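Local coordinates for protein aldehyde dehydrogenase (Listeria monocytogenes, PDB 3K9D) that probably oxidises the aldehyde or oxo group of its substrate with NAD or NADP as the electron acceptor, as in other members of the aldehyde dehydrogenase family, at residues V107-T119 / L186-T198. Residues are numbered along the deposited sequence; the frame is centred on the assembly and turned at random.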
ATOM      1  N   VAL A 107      12.490  -4.131  -6.925  1.00 17.38           N
ATOM      2  CA  VAL A 107      11.737  -4.440  -8.133  1.00 19.13           C
ATOM      3  C   VAL A 107      10.843  -3.261  -8.443  1.00 15.03           C
ATOM      4  O   VAL A 107       9.962  -2.948  -7.643  1.00 13.90           O
ATOM      5  CB  VAL A 107      10.849  -5.701  -7.944  1.00 12.79           C
ATOM      6  CG1 VAL A 107      10.065  -5.995  -9.201  1.00 17.51           C
ATOM      7  CG2 VAL A 107      11.691  -6.891  -7.592  1.00 12.12           C
ATOM      8  N   PRO A 108      11.052  -2.606  -9.603  1.00 17.39           N
ATOM      9  CA  PRO A 108      10.211  -1.471 -10.001  1.00 15.98           C
ATOM     10  C   PRO A 108       8.755  -1.907 -10.137  1.00 22.54           C
ATOM     11  O   PRO A 108       8.493  -3.043 -10.541  1.00 20.42           O
ATOM     12  CB  PRO A 108      10.756  -1.094 -11.381  1.00 14.23           C
ATOM     13  CG  PRO A 108      12.132  -1.619 -11.409  1.00 20.28           C
ATOM     14  CD  PRO A 108      12.077  -2.901 -10.622  1.00 17.80           C
ATOM     15  N   LEU A 109       7.828  -1.021  -9.773  1.00 23.27           N
ATOM     16  CA  LEU A 109       6.400  -1.313  -9.863  1.00 18.74           C
ATOM     17  C   LEU A 109       5.979  -1.559 -11.320  1.00 19.59           C
ATOM     18  O   LEU A 109       5.219  -2.486 -11.595  1.00 19.06           O
ATOM     19  CB  LEU A 109       5.548  -0.211  -9.185  1.00 15.36           C
ATOM     20  CG  LEU A 109       5.040  -0.375  -7.740  1.00 28.27           C
ATOM     21  CD1 LEU A 109       6.004  -1.167  -6.841  1.00 27.19           C
ATOM     22  CD2 LEU A 109       4.589   0.946  -7.056  1.00  9.02           C
ATOM     23  N   GLY A 110       6.516  -0.776 -12.251  1.00 11.50           N
ATOM     24  CA  GLY A 110       6.070  -0.829 -13.633  1.00 12.80           C
ATOM     25  C   GLY A 110       5.641   0.509 -14.194  1.00 17.97           C
ATOM     26  O   GLY A 110       6.404   1.473 -14.158  1.00 14.17           O
ATOM     27  N   VAL A 111       4.437   0.579 -14.754  1.00 20.61           N
ATOM     28  CA  VAL A 111       3.951   1.852 -15.316  1.00 17.87           C
ATOM     29  C   VAL A 111       3.078   2.563 -14.276  1.00 23.06           C
ATOM     30  O   VAL A 111       2.026   2.048 -13.883  1.00 22.16           O
ATOM     31  CB  VAL A 111       3.126   1.653 -16.611  1.00 23.35           C
ATOM     32  CG1 VAL A 111       2.645   2.997 -17.162  1.00 15.69           C
ATOM     33  CG2 VAL A 111       3.920   0.904 -17.648  1.00 14.06           C
ATOM     34  N   VAL A 112       3.545   3.728 -13.831  1.00 21.73           N
ATOM     35  CA  VAL A 112       2.866   4.553 -12.837  1.00 20.24           C
ATOM     36  C   VAL A 112       1.817   5.435 -13.530  1.00 18.08           C
ATOM     37  O   VAL A 112       2.062   5.969 -14.618  1.00 17.83           O
ATOM     38  CB  VAL A 112       3.896   5.443 -12.053  1.00 20.82           C
ATOM     39  CG1 VAL A 112       3.232   6.266 -10.964  1.00 18.18           C
ATOM     40  CG2 VAL A 112       4.985   4.580 -11.418  1.00 18.82           C
ATOM     41  N   ALA A 113       0.646   5.557 -12.914  1.00 16.44           N
ATOM     42  CA  ALA A 113      -0.355   6.523 -13.344  1.00 18.84           C
ATOM     43  C   ALA A 113      -0.323   7.704 -12.386  1.00 21.76           C
ATOM     44  O   ALA A 113      -0.646   7.572 -11.201  1.00 16.00           O
ATOM     45  CB  ALA A 113      -1.722   5.903 -13.375  1.00 16.37           C
ATOM     46  N   GLY A 114       0.111   8.850 -12.901  1.00 22.13           N
ATOM     47  CA  GLY A 114       0.163  10.078 -12.115  1.00 19.29           C
ATOM     48  C   GLY A 114      -1.014  10.988 -12.418  1.00 18.32           C
ATOM     49  O   GLY A 114      -1.151  11.493 -13.531  1.00 19.81           O
ATOM     50  N   LEU A 115      -1.862  11.199 -11.423  1.00 17.78           N
ATOM     51  CA  LEU A 115      -2.951  12.164 -11.536  1.00 18.09           C
ATOM     52  C   LEU A 115      -2.422  13.516 -11.079  1.00 12.82           C
ATOM     53  O   LEU A 115      -1.938  13.634  -9.950  1.00 21.62           O
ATOM     54  CB  LEU A 115      -4.164  11.744 -10.684  1.00 22.60           C
ATOM     55  CG  LEU A 115      -4.706  10.305 -10.855  1.00 34.10           C
ATOM     56  CD1 LEU A 115      -6.034  10.106 -10.146  1.00 24.79           C
ATOM     57  CD2 LEU A 115      -4.854   9.935 -12.297  1.00 13.12           C
ATOM     58  N   ILE A 116      -2.524  14.517 -11.955  1.00 23.02           N
ATOM     59  CA  ILE A 116      -1.993  15.880 -11.694  1.00 19.54           C
ATOM     60  C   ILE A 116      -3.104  16.921 -11.490  1.00 20.27           C
ATOM     61  O   ILE A 116      -3.879  17.175 -12.410  1.00 17.43           O
ATOM     62  CB  ILE A 116      -1.104  16.368 -12.875  1.00 19.26           C
ATOM     63  CG1 ILE A 116      -0.010  15.350 -13.196  1.00 15.83           C
ATOM     64  CG2 ILE A 116      -0.517  17.753 -12.586  1.00 15.17           C
ATOM     65  CD1 ILE A 116       0.895  15.048 -12.026  1.00 11.97           C
ATOM     66  N   PRO A 117      -3.153  17.558 -10.304  1.00 20.87           N
ATOM     67  CA  PRO A 117      -4.176  18.572 -10.051  1.00 15.55           C
ATOM     68  C   PRO A 117      -3.794  19.924 -10.689  1.00 18.74           C
ATOM     69  O   PRO A 117      -2.610  20.185 -10.933  1.00 21.46           O
ATOM     70  CB  PRO A 117      -4.177  18.678  -8.525  1.00 23.92           C
ATOM     71  CG  PRO A 117      -2.732  18.433  -8.147  1.00 28.02           C
ATOM     72  CD  PRO A 117      -2.239  17.398  -9.152  1.00 22.13           C
ATOM     73  N   SER A 118      -4.784  20.774 -10.948  1.00 16.67           N
ATOM     74  CA  SER A 118      -4.529  22.111 -11.523  1.00 17.58           C
ATOM     75  C   SER A 118      -3.926  23.092 -10.510  1.00 24.43           C
ATOM     76  O   SER A 118      -3.445  24.158 -10.896  1.00 26.08           O
ATOM     77  CB  SER A 118      -5.805  22.713 -12.125  1.00 13.77           C
ATOM     78  OG  SER A 118      -6.825  22.862 -11.137  1.00 28.06           O
ATOM     79  N   THR A 119      -3.954  22.727  -9.229  1.00 22.57           N
ATOM     80  CA  THR A 119      -3.468  23.589  -8.147  1.00 21.77           C
ATOM     81  C   THR A 119      -1.936  23.618  -8.077  1.00 25.08           C
ATOM     82  O   THR A 119      -1.340  24.689  -7.955  1.00 19.85           O
ATOM     83  CB  THR A 119      -4.087  23.188  -6.781  1.00 24.82           C
ATOM     84  OG1 THR A 119      -3.816  21.806  -6.511  1.00 25.15           O
ATOM     85  CG2 THR A 119      -5.607  23.413  -6.790  1.00 21.86           C
ATOM     86  N   LEU A 186      -6.897   4.784 -17.873  1.00 19.00           N
ATOM     87  CA  LEU A 186      -5.553   4.843 -17.282  1.00 15.07           C
ATOM     88  C   LEU A 186      -5.477   4.153 -15.936  1.00 15.01           C
ATOM     89  O   LEU A 186      -4.524   3.416 -15.663  1.00 18.69           O
ATOM     90  CB  LEU A 186      -5.048   6.287 -17.155  1.00 13.78           C
ATOM     91  CG  LEU A 186      -3.662   6.492 -16.507  1.00 18.90           C
ATOM     92  CD1 LEU A 186      -2.508   5.872 -17.345  1.00 16.96           C
ATOM     93  CD2 LEU A 186      -3.371   7.964 -16.246  1.00 18.57           C
ATOM     94  N   MET A 187      -6.482   4.389 -15.097  1.00 10.98           N
ATOM     95  CA  MET A 187      -6.506   3.821 -13.770  1.00 14.47           C
ATOM     96  C   MET A 187      -6.820   2.316 -13.814  1.00 13.56           C
ATOM     97  O   MET A 187      -6.208   1.555 -13.078  1.00 15.00           O
ATOM     98  CB  MET A 187      -7.525   4.547 -12.861  1.00 14.47           C
ATOM     99  CG  MET A 187      -7.163   5.992 -12.467  1.00 14.72           C
ATOM    100  SD  MET A 187      -8.331   6.735 -11.294  1.00 14.12           S
ATOM    101  CE  MET A 187      -9.874   6.546 -12.178  1.00  9.63           C
ATOM    102  N   LYS A 188      -7.780   1.913 -14.651  1.00 12.44           N
ATOM    103  CA  LYS A 188      -8.264   0.504 -14.696  1.00 18.43           C
ATOM    104  C   LYS A 188      -7.380  -0.480 -15.464  1.00 22.85           C
ATOM    105  O   LYS A 188      -7.435  -1.688 -15.209  1.00 19.20           O
ATOM    106  CB  LYS A 188      -9.706   0.413 -15.222  1.00 16.44           C
ATOM    107  CG  LYS A 188     -10.778   0.831 -14.202  1.00 25.89           C
ATOM    108  CD  LYS A 188     -12.192   0.706 -14.768  1.00 39.52           C
ATOM    109  CE  LYS A 188     -13.265   1.127 -13.752  1.00 46.54           C
ATOM    110  NZ  LYS A 188     -13.563   0.096 -12.712  1.00 43.26           N
ATOM    111  N   HIS A 189      -6.574   0.026 -16.397  1.00 15.55           N
ATOM    112  CA  HIS A 189      -5.723  -0.815 -17.253  1.00 21.07           C
ATOM    113  C   HIS A 189      -4.861  -1.827 -16.502  1.00 18.73           C
ATOM    114  O   HIS A 189      -4.318  -1.530 -15.441  1.00 18.64           O
ATOM    115  CB  HIS A 189      -4.821   0.045 -18.131  1.00 16.98           C
ATOM    116  CG  HIS A 189      -4.516  -0.574 -19.457  1.00 24.26           C
ATOM    117  ND1 HIS A 189      -3.514  -1.504 -19.636  1.00 22.90           N
ATOM    118  CD2 HIS A 189      -5.099  -0.414 -20.669  1.00 18.04           C
ATOM    119  CE1 HIS A 189      -3.482  -1.878 -20.903  1.00 23.38           C
ATOM    120  NE2 HIS A 189      -4.435  -1.233 -21.551  1.00 27.03           N
ATOM    121  N   LYS A 190      -4.756  -3.022 -17.079  1.00 23.00           N
ATOM    122  CA  LYS A 190      -3.981  -4.136 -16.536  1.00 20.58           C
ATOM    123  C   LYS A 190      -2.472  -3.836 -16.434  1.00 21.49           C
ATOM    124  O   LYS A 190      -1.801  -4.254 -15.481  1.00 17.64           O
ATOM    125  CB  LYS A 190      -4.226  -5.370 -17.416  1.00 25.31           C
ATOM    126  CG  LYS A 190      -3.618  -6.662 -16.911  1.00 38.96           C
ATOM    127  CD  LYS A 190      -3.347  -7.624 -18.064  1.00 47.59           C
ATOM    128  CE  LYS A 190      -2.034  -8.370 -17.858  1.00 42.75           C
ATOM    129  NZ  LYS A 190      -1.944  -9.002 -16.503  1.00 34.50           N
ATOM    130  N   ASP A 191      -1.956  -3.090 -17.409  1.00 17.69           N
ATOM    131  CA  ASP A 191      -0.531  -2.758 -17.477  1.00 18.06           C
ATOM    132  C   ASP A 191      -0.094  -1.567 -16.609  1.00 27.45           C
ATOM    133  O   ASP A 191       1.113  -1.367 -16.352  1.00 19.31           O
ATOM    134  CB  ASP A 191      -0.105  -2.634 -18.942  1.00 17.16           C
ATOM    135  CG  ASP A 191      -0.200  -3.950 -19.665  1.00 29.41           C
ATOM    136  OD1 ASP A 191       0.086  -4.975 -19.014  1.00 26.46           O
ATOM    137  OD2 ASP A 191      -0.561  -3.979 -20.863  1.00 24.66           O
ATOM    138  N   THR A 192      -1.088  -0.813 -16.131  1.00 22.37           N
ATOM    139  CA  THR A 192      -0.899   0.174 -15.066  1.00 25.72           C
ATOM    140  C   THR A 192      -0.659  -0.521 -13.722  1.00 20.11           C
ATOM    141  O   THR A 192      -1.520  -1.261 -13.234  1.00 20.67           O
ATOM    142  CB  THR A 192      -2.122   1.111 -14.974  1.00 23.96           C
ATOM    143  OG1 THR A 192      -2.326   1.735 -16.252  1.00 14.21           O
ATOM    144  CG2 THR A 192      -1.923   2.183 -13.894  1.00 18.78           C
ATOM    145  N   ALA A 193       0.503  -0.262 -13.119  1.00 12.02           N
ATOM    146  CA  ALA A 193       0.929  -0.974 -11.907  1.00 19.77           C
ATOM    147  C   ALA A 193       0.511  -0.305 -10.603  1.00 15.69           C
ATOM    148  O   ALA A 193       0.332  -0.973  -9.562  1.00 11.20           O
ATOM    149  CB  ALA A 193       2.419  -1.159 -11.922  1.00 13.49           C
ATOM    150  N   VAL A 194       0.374   1.015 -10.659  1.00 13.76           N
ATOM    151  CA  VAL A 194       0.085   1.811  -9.477  1.00 20.30           C
ATOM    152  C   VAL A 194      -0.530   3.147  -9.891  1.00 15.57           C
ATOM    153  O   VAL A 194      -0.297   3.631 -11.000  1.00 16.92           O
ATOM    154  CB  VAL A 194       1.351   2.000  -8.571  1.00 18.28           C
ATOM    155  CG1 VAL A 194       2.293   3.057  -9.148  1.00 15.85           C
ATOM    156  CG2 VAL A 194       0.971   2.317  -7.104  1.00 18.63           C
ATOM    157  N   ILE A 195      -1.345   3.715  -9.006  1.00 17.95           N
ATOM    158  CA  ILE A 195      -1.881   5.056  -9.214  1.00 21.86           C
ATOM    159  C   ILE A 195      -1.373   5.979  -8.118  1.00 23.49           C
ATOM    160  O   ILE A 195      -1.567   5.693  -6.932  1.00 18.84           O
ATOM    161  CB  ILE A 195      -3.443   5.079  -9.228  1.00 15.26           C
ATOM    162  CG1 ILE A 195      -3.984   4.080 -10.245  1.00 16.74           C
ATOM    163  CG2 ILE A 195      -3.972   6.504  -9.527  1.00 17.19           C
ATOM    164  CD1 ILE A 195      -5.356   3.585  -9.940  1.00 16.25           C
ATOM    165  N   LEU A 196      -0.716   7.073  -8.521  1.00 22.85           N
ATOM    166  CA  LEU A 196      -0.509   8.224  -7.632  1.00 24.98           C
ATOM    167  C   LEU A 196      -1.675   9.188  -7.797  1.00 24.15           C
ATOM    168  O   LEU A 196      -1.785   9.912  -8.791  1.00 18.43           O
ATOM    169  CB  LEU A 196       0.817   8.925  -7.893  1.00 22.18           C
ATOM    170  CG  LEU A 196       2.077   8.093  -7.646  1.00 27.28           C
ATOM    171  CD1 LEU A 196       3.342   8.829  -8.091  1.00 19.94           C
ATOM    172  CD2 LEU A 196       2.146   7.725  -6.192  1.00 26.46           C
ATOM    173  N   ALA A 197      -2.550   9.167  -6.806  1.00 15.70           N
ATOM    174  CA  ALA A 197      -3.856   9.789  -6.906  1.00 27.14           C
ATOM    175  C   ALA A 197      -3.846  11.127  -6.176  1.00 26.24           C
ATOM    176  O   ALA A 197      -4.245  11.211  -5.019  1.00 23.28           O
ATOM    177  CB  ALA A 197      -4.919   8.857  -6.322  1.00 24.31           C
ATOM    178  N   THR A 198      -3.368  12.162  -6.860  1.00 22.32           N
ATOM    179  CA  THR A 198      -3.363  13.522  -6.312  1.00 26.91           C
ATOM    180  C   THR A 198      -4.540  14.321  -6.891  1.00 29.77           C
ATOM    181  O   THR A 198      -4.592  14.608  -8.095  1.00 34.40           O
ATOM    182  CB  THR A 198      -2.019  14.237  -6.572  1.00 23.60           C
ATOM    183  OG1 THR A 198      -0.940  13.383  -6.171  1.00 27.23           O
ATOM    184  CG2 THR A 198      -1.934  15.547  -5.791  1.00 22.53           C
TER
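Ala113 sits in the middle of the pairing and uses both its backbone groups. Its N donates to Val194 O at 2.9 Å. Its O takes the N-H of Leu196 at 2.7 Å. Leu115 N to Leu196 O extends the parallel pairing of strands 111-116 and 192-197, while at their start an extra residue, Ala193, breaks the step and gives its own N-H to Val111 O (2.9 Å). These are neighbouring strands of a Rossmann-like domain, which in aldehyde dehydrogenases binds the dinucleotide and probably does so here; strand 138-143 pairs with 111-116 on its other edge. Helix 180-188 leads into strand 192-197 and packs on the sheet face that carries Ala113 and Leu115. There Leu186 sets CG 3.7 Å from Ala113 CB, while Thr192 OG1 turns back to bond Leu186 O in its carbonyl plane, tying helix to strand. Leu115 CD1 reaches over Ala197 and meets Met187 SD at 4.2 Å. On the opposite face Val112 and Val194 lie side by side, and Leu196 CD1 touches Val112 CG1. With chi1 at 78°, Val194 CG1 falls between its backbone N and carbonyl carbon, within 3.8 Å of both Val112 CG1 and Leu109 CD2. Ala424 of the second subunit packs on Leu109 and Ala193.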